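Local coordinates for putative modification methylase (Thermus thermophilus, PDB 2ZIF), which is probably a DNA methyltransferase that transfers a methyl group from S-adenosylmethionine to N4 of cytosine at specific DNA sites, at residues His42-Ser47 against Arg85-Gly90; Phe128-Pro133 against Leu171-Pro176. One frame throughout, in Å; residues are numbered along the deposited sequence.

Interaction 1. Residues His42-Ser47 against Arg85-Gly90; sequences HLVVTS and RLLVPG. With SAM (S-adenosylmethionine), chain D.
The imidazole of His42 meets Val88 obliquely: ND1 lies 3.8 Å from Val88 CG2 and 4.1 Å from Val88 CG1, so both methyls of the valine gather round one nitrogen corner of the ring. The other flat group, the guanidinium of Arg85, has CD1 of its neighbour Leu86 over the centre of one face; this arginine pairs with Glu82. The two segments belong to a beta-alpha-beta crossover of the Rossmann-like methyltransferase fold. Strand 41-46 leads through helix 65-86 into strand 91-101, which runs parallel beside it, and residues 85-90 form the turn from helix to strand.

Next to the histidine the contact is van der Waals packing. Leu87 is the first residue to leave the helical conformation, and its CD1 reaches the backbone between His42 and Leu43, 4.0 Å from His42 C, and lies 3.9 Å from CG2 of Val44. That CG2 methyl lies anti to the carbonyl carbon of Val44, whose CG1 is anti to the backbone N (chi1 169°). Leu87 CD1 thus joins a buried apolar cluster with Val44, which also packs on Leu93 and Leu240 of the flanking strands.

Further along, the strand leaves the helix turn behind and carries its end to the cofactor. Thr46 is held by Asp241, and Ser47 OG is bonded to the carbonyl of Val96. Ser47 opens a Ser-Pro-Pro-Tyr sequence that matches the catalytic motif of N4-cytosine methyltransferases, consistent with a place in the active site, and its carbonyl O lies 3.1 Å from the methyl carbon CE of S-adenosylmethionine.

Interaction 2. Residues Phe128-Pro133 against Leu171-Pro176; sequences FDNLNP and LMQRKP
Strands 129-133 and 171-174 run antiparallel, their axes 4.8 Å apart at the closest and 144° apart in direction, with Asp129 and Arg174 as a hydrogen-bonded pair: Asp129 N gives to Arg174 O at 2.7 Å, and Arg174 N returns the bond to Asp129 O. Leu131 N reaches Met172 O at 3.0 Å, whereas Met172 N is answered by a water, 2.9 Å away, that also sits beside Leu131 O.

At the strand's start Phe128 lies across Gln173, its ring plane nearly perpendicular to the amide, with Phe128 CB 3.5 Å from Gln173 CG. Gln173 and Asn130 share one face of the sheet. Folded back at chi2 (58°), the glutamine brings its amide almost coplanar with that of Asn130, and NE2 makes a weak bond to Asn130 OD1 at 2.8 Å. The same OD1 also accepts from Gln120, while Asn130 ND2 bonds to the carbonyl of Val112 of the second subunit. Replacing Phe128 by an alanine would probably strip the ring from against Gln173 CB and deprive the Phe84 ring of its edge-to-face partner.

On the other face, Leu131 CD1 sits over the centre of the Arg174 guanidinium, 3.9 Å from CZ, while its second methyl, CD2, approaches NE. Asp129 OD2 rests 3.3 Å from Pro176 CB, but its salt bridge is to Arg109 of the second subunit, so this pair of strands lies against the subunit interface.

Strand 167-174 is sandwiched between strands 91-101 and 129-137 and antiparallel to both. This matches the reversed strand near the sheet edge that distinguishes class I methyltransferases from other Rossmann-like folds.

How the interactions relate
Interactions 1 and 2 both reach the same sheet, their centres about 11 Å apart, and Lys175 ties them together. Its backbone O probably accepts a hydrogen bond from Gly90 N at 2.7 Å, while its extended side chain probably bonds through NZ to Leu87 O at 2.8 Å, just past the end of helix 65-86; NZ is also bonded to Phe84 O, in the last turn of that helix. The helix turn of interaction 1 is thus fastened to the end of the antiparallel strand of interaction 2. Strand 91-101 lies between strands 41-46 and 167-174. Interaction 1 leads to the S-adenosylmethionine site, whereas interaction 2 stands back from it: the side chain of Leu171 is about 13 Å from the cofactor.

Interaction 1. Residues His42-Ser47 against Arg85-Gly90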
ATOM      1  N   HIS B  42       0.502 -18.144  17.127  1.00 38.83           N
ATOM      2  CA  HIS B  42       0.767 -16.795  17.608  1.00 40.64           C
ATOM      3  C   HIS B  42       1.174 -15.808  16.527  1.00 39.41           C
ATOM      4  O   HIS B  42       0.844 -14.632  16.604  1.00 41.01           O
ATOM      5  CB  HIS B  42       1.863 -16.848  18.663  1.00 43.75           C
ATOM      6  CG  HIS B  42       1.620 -17.877  19.718  1.00 47.00           C
ATOM      7  ND1 HIS B  42       0.689 -17.708  20.720  1.00 47.44           N
ATOM      8  CD2 HIS B  42       2.147 -19.111  19.896  1.00 46.32           C
ATOM      9  CE1 HIS B  42       0.655 -18.794  21.470  1.00 48.65           C
ATOM     10  NE2 HIS B  42       1.530 -19.659  20.990  1.00 47.61           N
ATOM     11  N   LEU B  43       1.886 -16.288  15.514  1.00 38.58           N
ATOM     12  CA  LEU B  43       2.360 -15.405  14.465  1.00 36.75           C
ATOM     13  C   LEU B  43       2.476 -16.100  13.123  1.00 35.04           C
ATOM     14  O   LEU B  43       2.993 -17.212  13.036  1.00 36.90           O
ATOM     15  CB  LEU B  43       3.743 -14.857  14.848  1.00 36.06           C
ATOM     16  CG  LEU B  43       4.294 -13.554  14.236  1.00 37.91           C
ATOM     17  CD1 LEU B  43       5.828 -13.613  14.183  1.00 35.86           C
ATOM     18  CD2 LEU B  43       3.745 -13.334  12.856  1.00 35.73           C
ATOM     19  N   VAL B  44       1.996 -15.442  12.075  1.00 33.74           N
ATOM     20  CA  VAL B  44       2.128 -15.978  10.727  1.00 32.60           C
ATOM     21  C   VAL B  44       2.944 -15.015   9.844  1.00 31.70           C
ATOM     22  O   VAL B  44       2.579 -13.854   9.680  1.00 30.86           O
ATOM     23  CB  VAL B  44       0.765 -16.197  10.049  1.00 33.47           C
ATOM     24  CG1 VAL B  44       0.968 -16.500   8.566  1.00 30.44           C
ATOM     25  CG2 VAL B  44       0.025 -17.350  10.720  1.00 34.84           C
ATOM     26  N   VAL B  45       4.068 -15.491   9.316  1.00 30.19           N
ATOM     27  CA  VAL B  45       4.869 -14.687   8.398  1.00 28.34           C
ATOM     28  C   VAL B  45       4.945 -15.486   7.101  1.00 29.03           C
ATOM     29  O   VAL B  45       5.343 -16.661   7.101  1.00 26.50           O
ATOM     30  CB  VAL B  45       6.302 -14.445   8.890  1.00 27.48           C
ATOM     31  CG1 VAL B  45       7.043 -13.582   7.864  1.00 24.34           C
ATOM     32  CG2 VAL B  45       6.284 -13.767  10.244  1.00 25.44           C
ATOM     33  N   THR B  46       4.568 -14.857   5.996  1.00 26.92           N
ATOM     34  CA  THR B  46       4.581 -15.562   4.728  1.00 25.93           C
ATOM     35  C   THR B  46       4.536 -14.629   3.533  1.00 26.33           C
ATOM     36  O   THR B  46       4.317 -13.425   3.660  1.00 26.44           O
ATOM     37  CB  THR B  46       3.366 -16.533   4.638  1.00 27.36           C
ATOM     38  OG1 THR B  46       3.446 -17.314   3.433  1.00 28.85           O
ATOM     39  CG2 THR B  46       2.055 -15.745   4.638  1.00 23.31           C
ATOM     40  N   SER B  47       4.734 -15.219   2.365  1.00 27.72           N
ATOM     41  CA  SER B  47       4.704 -14.506   1.107  1.00 30.99           C
ATOM     42  C   SER B  47       3.829 -15.353   0.189  1.00 33.21           C
ATOM     43  O   SER B  47       4.154 -16.498  -0.112  1.00 33.83           O
ATOM     44  CB  SER B  47       6.121 -14.395   0.549  1.00 31.70           C
ATOM     45  OG  SER B  47       6.196 -13.364  -0.412  1.00 38.09           O
ATOM     46  N   ARG B  85      -8.578 -18.124  12.113  1.00 44.99           N
ATOM     47  CA  ARG B  85      -9.109 -19.060  13.084  1.00 45.86           C
ATOM     48  C   ARG B  85      -7.942 -19.653  13.881  1.00 46.40           C
ATOM     49  O   ARG B  85      -8.013 -19.776  15.108  1.00 47.55           O
ATOM     50  CB  ARG B  85      -9.891 -20.157  12.349  1.00 47.06           C
ATOM     51  CG  ARG B  85     -10.890 -20.919  13.194  1.00 47.43           C
ATOM     52  CD  ARG B  85     -10.416 -22.331  13.433  1.00 49.37           C
ATOM     53  NE  ARG B  85     -10.028 -22.979  12.185  1.00 51.51           N
ATOM     54  CZ  ARG B  85      -9.396 -24.145  12.120  1.00 52.63           C
ATOM     55  NH1 ARG B  85      -9.089 -24.791  13.240  1.00 52.15           N
ATOM     56  NH2 ARG B  85      -9.040 -24.648  10.944  1.00 52.81           N
ATOM     57  N   LEU B  86      -6.861 -19.993  13.183  1.00 45.11           N
ATOM     58  CA  LEU B  86      -5.683 -20.579  13.816  1.00 44.40           C
ATOM     59  C   LEU B  86      -4.938 -19.632  14.730  1.00 44.11           C
ATOM     60  O   LEU B  86      -4.199 -20.065  15.609  1.00 45.15           O
ATOM     61  CB  LEU B  86      -4.705 -21.089  12.757  1.00 45.84           C
ATOM     62  CG  LEU B  86      -4.870 -22.507  12.219  1.00 45.99           C
ATOM     63  CD1 LEU B  86      -6.291 -22.730  11.765  1.00 50.56           C
ATOM     64  CD2 LEU B  86      -3.901 -22.716  11.069  1.00 47.46           C
ATOM     65  N   LEU B  87      -5.135 -18.338  14.525  1.00 44.16           N
ATOM     66  CA  LEU B  87      -4.445 -17.319  15.306  1.00 43.32           C
ATOM     67  C   LEU B  87      -5.099 -17.055  16.664  1.00 44.79           C
ATOM     68  O   LEU B  87      -6.331 -17.011  16.771  1.00 44.20           O
ATOM     69  CB  LEU B  87      -4.401 -16.030  14.481  1.00 42.83           C
ATOM     70  CG  LEU B  87      -3.108 -15.246  14.215  1.00 44.88           C
ATOM     71  CD1 LEU B  87      -1.917 -16.150  13.940  1.00 41.77           C
ATOM     72  CD2 LEU B  87      -3.369 -14.329  13.027  1.00 44.42           C
ATOM     73  N   VAL B  88      -4.276 -16.895  17.702  1.00 43.98           N
ATOM     74  CA  VAL B  88      -4.795 -16.598  19.030  1.00 44.65           C
ATOM     75  C   VAL B  88      -5.098 -15.105  19.036  1.00 45.29           C
ATOM     76  O   VAL B  88      -4.435 -14.334  18.345  1.00 47.30           O
ATOM     77  CB  VAL B  88      -3.760 -16.880  20.160  1.00 44.57           C
ATOM     78  CG1 VAL B  88      -3.276 -18.310  20.089  1.00 43.40           C
ATOM     79  CG2 VAL B  88      -2.597 -15.917  20.067  1.00 44.56           C
ATOM     80  N   PRO B  89      -6.105 -14.678  19.809  1.00 45.37           N
ATOM     81  CA  PRO B  89      -6.463 -13.256  19.876  1.00 43.56           C
ATOM     82  C   PRO B  89      -5.225 -12.403  20.092  1.00 42.86           C
ATOM     83  O   PRO B  89      -4.389 -12.706  20.947  1.00 41.38           O
ATOM     84  CB  PRO B  89      -7.422 -13.200  21.057  1.00 44.95           C
ATOM     85  CG  PRO B  89      -8.120 -14.534  20.960  1.00 45.20           C
ATOM     86  CD  PRO B  89      -6.975 -15.486  20.684  1.00 44.87           C
ATOM     87  N   GLY B  90      -5.098 -11.345  19.301  1.00 42.18           N
ATOM     88  CA  GLY B  90      -3.937 -10.484  19.427  1.00 42.00           C
ATOM     89  C   GLY B  90      -2.778 -10.922  18.542  1.00 40.93           C
ATOM     90  O   GLY B  90      -1.814 -10.179  18.377  1.00 40.88           O
TER
HETATM   91  N   SAM D 298       9.616 -17.146   1.488  1.00 68.08           N
HETATM   92  CA  SAM D 298       9.539 -18.559   1.099  1.00 68.09           C
HETATM   93  C   SAM D 298      10.841 -19.377   1.101  1.00 69.06           C
HETATM   94  O   SAM D 298      10.923 -20.356   0.353  1.00 70.35           O
HETATM   95  OXT SAM D 298      11.741 -19.013   1.867  1.00 70.26           O
HETATM   96  CB  SAM D 298       8.913 -18.738  -0.309  1.00 66.66           C
HETATM   97  CG  SAM D 298       7.134 -18.853  -0.238  1.00 65.33           C
HETATM   98  SD  SAM D 298       6.532 -18.790  -1.974  1.00 63.90           S
HETATM   99  CE  SAM D 298       6.327 -17.011  -2.312  1.00 64.00           C
HETATM  100  C5' SAM D 298       4.882 -19.520  -1.936  1.00 64.76           C
HETATM  101  C4' SAM D 298       4.860 -21.043  -1.726  1.00 63.84           C
HETATM  102  O4' SAM D 298       3.534 -21.528  -1.661  1.00 64.88           O
HETATM  103  C3' SAM D 298       5.579 -21.878  -2.806  1.00 64.64           C
HETATM  104  O3' SAM D 298       6.736 -22.536  -2.307  1.00 64.38           O
HETATM  105  C2' SAM D 298       4.462 -22.733  -3.403  1.00 64.32           C
HETATM  106  O2' SAM D 298       4.881 -24.078  -3.641  1.00 62.88           O
HETATM  107  C1' SAM D 298       3.459 -22.802  -2.249  1.00 65.26           C
HETATM  108  N9  SAM D 298       2.043 -22.983  -2.615  1.00 67.11           N
HETATM  109  C8  SAM D 298       1.301 -22.556  -3.664  1.00 67.77           C
HETATM  110  N7  SAM D 298       0.019 -22.938  -3.604  1.00 68.41           N
HETATM  111  C5  SAM D 298      -0.103 -23.676  -2.422  1.00 67.95           C
HETATM  112  C6  SAM D 298      -1.097 -24.352  -1.724  1.00 67.34           C
HETATM  113  N6  SAM D 298      -2.377 -24.412  -2.180  1.00 67.53           N
HETATM  114  N1  SAM D 298      -0.822 -24.988  -0.533  1.00 67.97           N
HETATM  115  C2  SAM D 298       0.434 -24.959  -0.036  1.00 67.84           C
HETATM  116  N3  SAM D 298       1.454 -24.326  -0.650  1.00 66.65           N
HETATM  117  C4  SAM D 298       1.169 -23.698  -1.820  1.00 67.46           C

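Interaction 2. Residues Phe128-Pro133 against Leu171-Pro176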
ATOM      1  N   PHE B 128     -10.114  -9.309  10.141  1.00 40.38           N
ATOM      2  CA  PHE B 128      -8.833  -8.770  10.597  1.00 37.00           C
ATOM      3  C   PHE B 128      -8.847  -7.270  10.869  1.00 36.07           C
ATOM      4  O   PHE B 128      -9.584  -6.520  10.236  1.00 35.84           O
ATOM      5  CB  PHE B 128      -7.738  -9.051   9.559  1.00 32.65           C
ATOM      6  CG  PHE B 128      -7.260 -10.467   9.545  1.00 28.91           C
ATOM      7  CD1 PHE B 128      -6.421 -10.937  10.541  1.00 24.61           C
ATOM      8  CD2 PHE B 128      -7.621 -11.322   8.516  1.00 28.06           C
ATOM      9  CE1 PHE B 128      -5.947 -12.226  10.507  1.00 23.79           C
ATOM     10  CE2 PHE B 128      -7.144 -12.628   8.474  1.00 24.67           C
ATOM     11  CZ  PHE B 128      -6.309 -13.080   9.466  1.00 24.28           C
ATOM     12  N   ASP B 129      -8.030  -6.853  11.828  1.00 36.89           N
ATOM     13  CA  ASP B 129      -7.872  -5.442  12.143  1.00 39.96           C
ATOM     14  C   ASP B 129      -6.658  -5.036  11.320  1.00 40.63           C
ATOM     15  O   ASP B 129      -5.599  -5.665  11.413  1.00 40.51           O
ATOM     16  CB  ASP B 129      -7.544  -5.217  13.623  1.00 41.81           C
ATOM     17  CG  ASP B 129      -8.772  -4.917  14.459  1.00 45.52           C
ATOM     18  OD1 ASP B 129      -9.678  -4.221  13.952  1.00 46.65           O
ATOM     19  OD2 ASP B 129      -8.822  -5.361  15.625  1.00 46.11           O
ATOM     20  N   ASN B 130      -6.798  -4.000  10.510  1.00 39.74           N
ATOM     21  CA  ASN B 130      -5.668  -3.568   9.709  1.00 38.19           C
ATOM     22  C   ASN B 130      -4.717  -2.691  10.504  1.00 38.06           C
ATOM     23  O   ASN B 130      -5.134  -1.745  11.173  1.00 38.41           O
ATOM     24  CB  ASN B 130      -6.128  -2.793   8.482  1.00 36.44           C
ATOM     25  CG  ASN B 130      -4.964  -2.307   7.644  1.00 36.05           C
ATOM     26  OD1 ASN B 130      -4.312  -3.090   6.946  1.00 33.41           O
ATOM     27  ND2 ASN B 130      -4.687  -1.013   7.722  1.00 32.19           N
ATOM     28  N   LEU B 131      -3.436  -3.026  10.425  1.00 35.75           N
ATOM     29  CA  LEU B 131      -2.391  -2.264  11.081  1.00 34.59           C
ATOM     30  C   LEU B 131      -1.547  -1.630   9.969  1.00 34.02           C
ATOM     31  O   LEU B 131      -1.659  -2.015   8.797  1.00 31.14           O
ATOM     32  CB  LEU B 131      -1.526  -3.187  11.949  1.00 35.04           C
ATOM     33  CG  LEU B 131      -1.840  -3.225  13.448  1.00 35.71           C
ATOM     34  CD1 LEU B 131      -3.343  -3.400  13.660  1.00 37.70           C
ATOM     35  CD2 LEU B 131      -1.068  -4.355  14.113  1.00 34.35           C
ATOM     36  N   ASN B 132      -0.715  -0.656  10.323  1.00 31.14           N
ATOM     37  CA  ASN B 132       0.120  -0.019   9.320  1.00 30.85           C
ATOM     38  C   ASN B 132       1.149  -0.980   8.733  1.00 28.04           C
ATOM     39  O   ASN B 132       1.795  -1.738   9.447  1.00 29.04           O
ATOM     40  CB  ASN B 132       0.838   1.199   9.904  1.00 30.38           C
ATOM     41  CG  ASN B 132       0.175   2.494   9.513  1.00 31.53           C
ATOM     42  OD1 ASN B 132      -0.593   2.538   8.554  1.00 34.18           O
ATOM     43  ND2 ASN B 132       0.474   3.563  10.239  1.00 34.82           N
ATOM     44  N   PRO B 133       1.298  -0.976   7.411  1.00 26.16           N
ATOM     45  CA  PRO B 133       2.286  -1.882   6.823  1.00 25.79           C
ATOM     46  C   PRO B 133       3.689  -1.289   6.926  1.00 24.76           C
ATOM     47  O   PRO B 133       3.858  -0.108   7.226  1.00 25.57           O
ATOM     48  CB  PRO B 133       1.831  -1.983   5.377  1.00 25.19           C
ATOM     49  CG  PRO B 133       1.307  -0.617   5.110  1.00 23.79           C
ATOM     50  CD  PRO B 133       0.501  -0.316   6.364  1.00 25.23           C
ATOM     51  N   LEU B 171       2.408  -6.344   4.861  1.00 24.57           N
ATOM     52  CA  LEU B 171       1.063  -6.172   5.402  1.00 26.57           C
ATOM     53  C   LEU B 171       0.920  -6.773   6.794  1.00 26.73           C
ATOM     54  O   LEU B 171       1.414  -7.860   7.058  1.00 29.24           O
ATOM     55  CB  LEU B 171       0.047  -6.802   4.450  1.00 24.29           C
ATOM     56  CG  LEU B 171       0.124  -6.310   2.999  1.00 23.04           C
ATOM     57  CD1 LEU B 171      -0.870  -7.083   2.132  1.00 24.10           C
ATOM     58  CD2 LEU B 171      -0.151  -4.815   2.946  1.00 21.62           C
ATOM     59  N   MET B 172       0.242  -6.048   7.676  1.00 28.98           N
ATOM     60  CA  MET B 172       0.037  -6.484   9.058  1.00 30.60           C
ATOM     61  C   MET B 172      -1.457  -6.598   9.392  1.00 31.97           C
ATOM     62  O   MET B 172      -2.169  -5.593   9.473  1.00 29.25           O
ATOM     63  CB  MET B 172       0.683  -5.482  10.023  1.00 31.23           C
ATOM     64  CG  MET B 172       2.121  -5.108   9.689  1.00 33.50           C
ATOM     65  SD  MET B 172       3.331  -6.227  10.394  1.00 35.46           S
ATOM     66  CE  MET B 172       4.651  -5.103  10.665  1.00 38.18           C
ATOM     67  N   GLN B 173      -1.921  -7.828   9.589  1.00 33.01           N
ATOM     68  CA  GLN B 173      -3.315  -8.074   9.922  1.00 35.26           C
ATOM     69  C   GLN B 173      -3.417  -8.720  11.294  1.00 35.32           C
ATOM     70  O   GLN B 173      -3.010  -9.868  11.491  1.00 35.41           O
ATOM     71  CB  GLN B 173      -3.968  -8.956   8.854  1.00 35.63           C
ATOM     72  CG  GLN B 173      -4.777  -8.169   7.845  1.00 37.79           C
ATOM     73  CD  GLN B 173      -3.958  -7.128   7.134  1.00 42.80           C
ATOM     74  OE1 GLN B 173      -2.992  -7.456   6.446  1.00 48.64           O
ATOM     75  NE2 GLN B 173      -4.332  -5.862   7.285  1.00 40.32           N
ATOM     76  N   ARG B 174      -3.956  -7.957  12.239  1.00 35.85           N
ATOM     77  CA  ARG B 174      -4.107  -8.396  13.621  1.00 37.59           C
ATOM     78  C   ARG B 174      -5.502  -8.955  13.909  1.00 39.14           C
ATOM     79  O   ARG B 174      -6.521  -8.379  13.513  1.00 37.13           O
ATOM     80  CB  ARG B 174      -3.822  -7.213  14.563  1.00 39.02           C
ATOM     81  CG  ARG B 174      -3.721  -7.563  16.043  1.00 42.55           C
ATOM     82  CD  ARG B 174      -4.263  -6.434  16.915  1.00 45.16           C
ATOM     83  NE  ARG B 174      -3.317  -5.335  17.107  1.00 49.19           N
ATOM     84  CZ  ARG B 174      -3.670  -4.093  17.444  1.00 50.10           C
ATOM     85  NH1 ARG B 174      -2.745  -3.152  17.604  1.00 49.66           N
ATOM     86  NH2 ARG B 174      -4.952  -3.782  17.599  1.00 49.89           N
ATOM     87  N   LYS B 175      -5.538 -10.088  14.601  1.00 42.17           N
ATOM     88  CA  LYS B 175      -6.803 -10.709  14.975  1.00 43.50           C
ATOM     89  C   LYS B 175      -7.257 -10.080  16.279  1.00 44.72           C
ATOM     90  O   LYS B 175      -6.574 -10.191  17.294  1.00 45.28           O
ATOM     91  CB  LYS B 175      -6.647 -12.215  15.197  1.00 42.89           C
ATOM     92  CG  LYS B 175      -7.877 -12.858  15.844  1.00 42.70           C
ATOM     93  CD  LYS B 175      -7.796 -14.372  15.812  1.00 43.33           C
ATOM     94  CE  LYS B 175      -9.094 -15.005  16.277  1.00 42.04           C
ATOM     95  NZ  LYS B 175      -9.040 -16.490  16.171  1.00 42.33           N
ATOM     96  N   PRO B 176      -8.416  -9.413  16.267  1.00 46.73           N
ATOM     97  CA  PRO B 176      -8.928  -8.779  17.483  1.00 49.65           C
ATOM     98  C   PRO B 176      -9.295  -9.857  18.501  1.00 52.31           C
ATOM     99  O   PRO B 176      -9.454 -11.025  18.146  1.00 52.86           O
ATOM    100  CB  PRO B 176     -10.148  -8.022  16.980  1.00 48.05           C
ATOM    101  CG  PRO B 176     -10.670  -8.946  15.908  1.00 48.41           C
ATOM    102  CD  PRO B 176      -9.406  -9.349  15.176  1.00 47.50           C
TER
HETATM  103  O   HOH W   1      -1.123  -3.640   6.994  1.00 29.74           O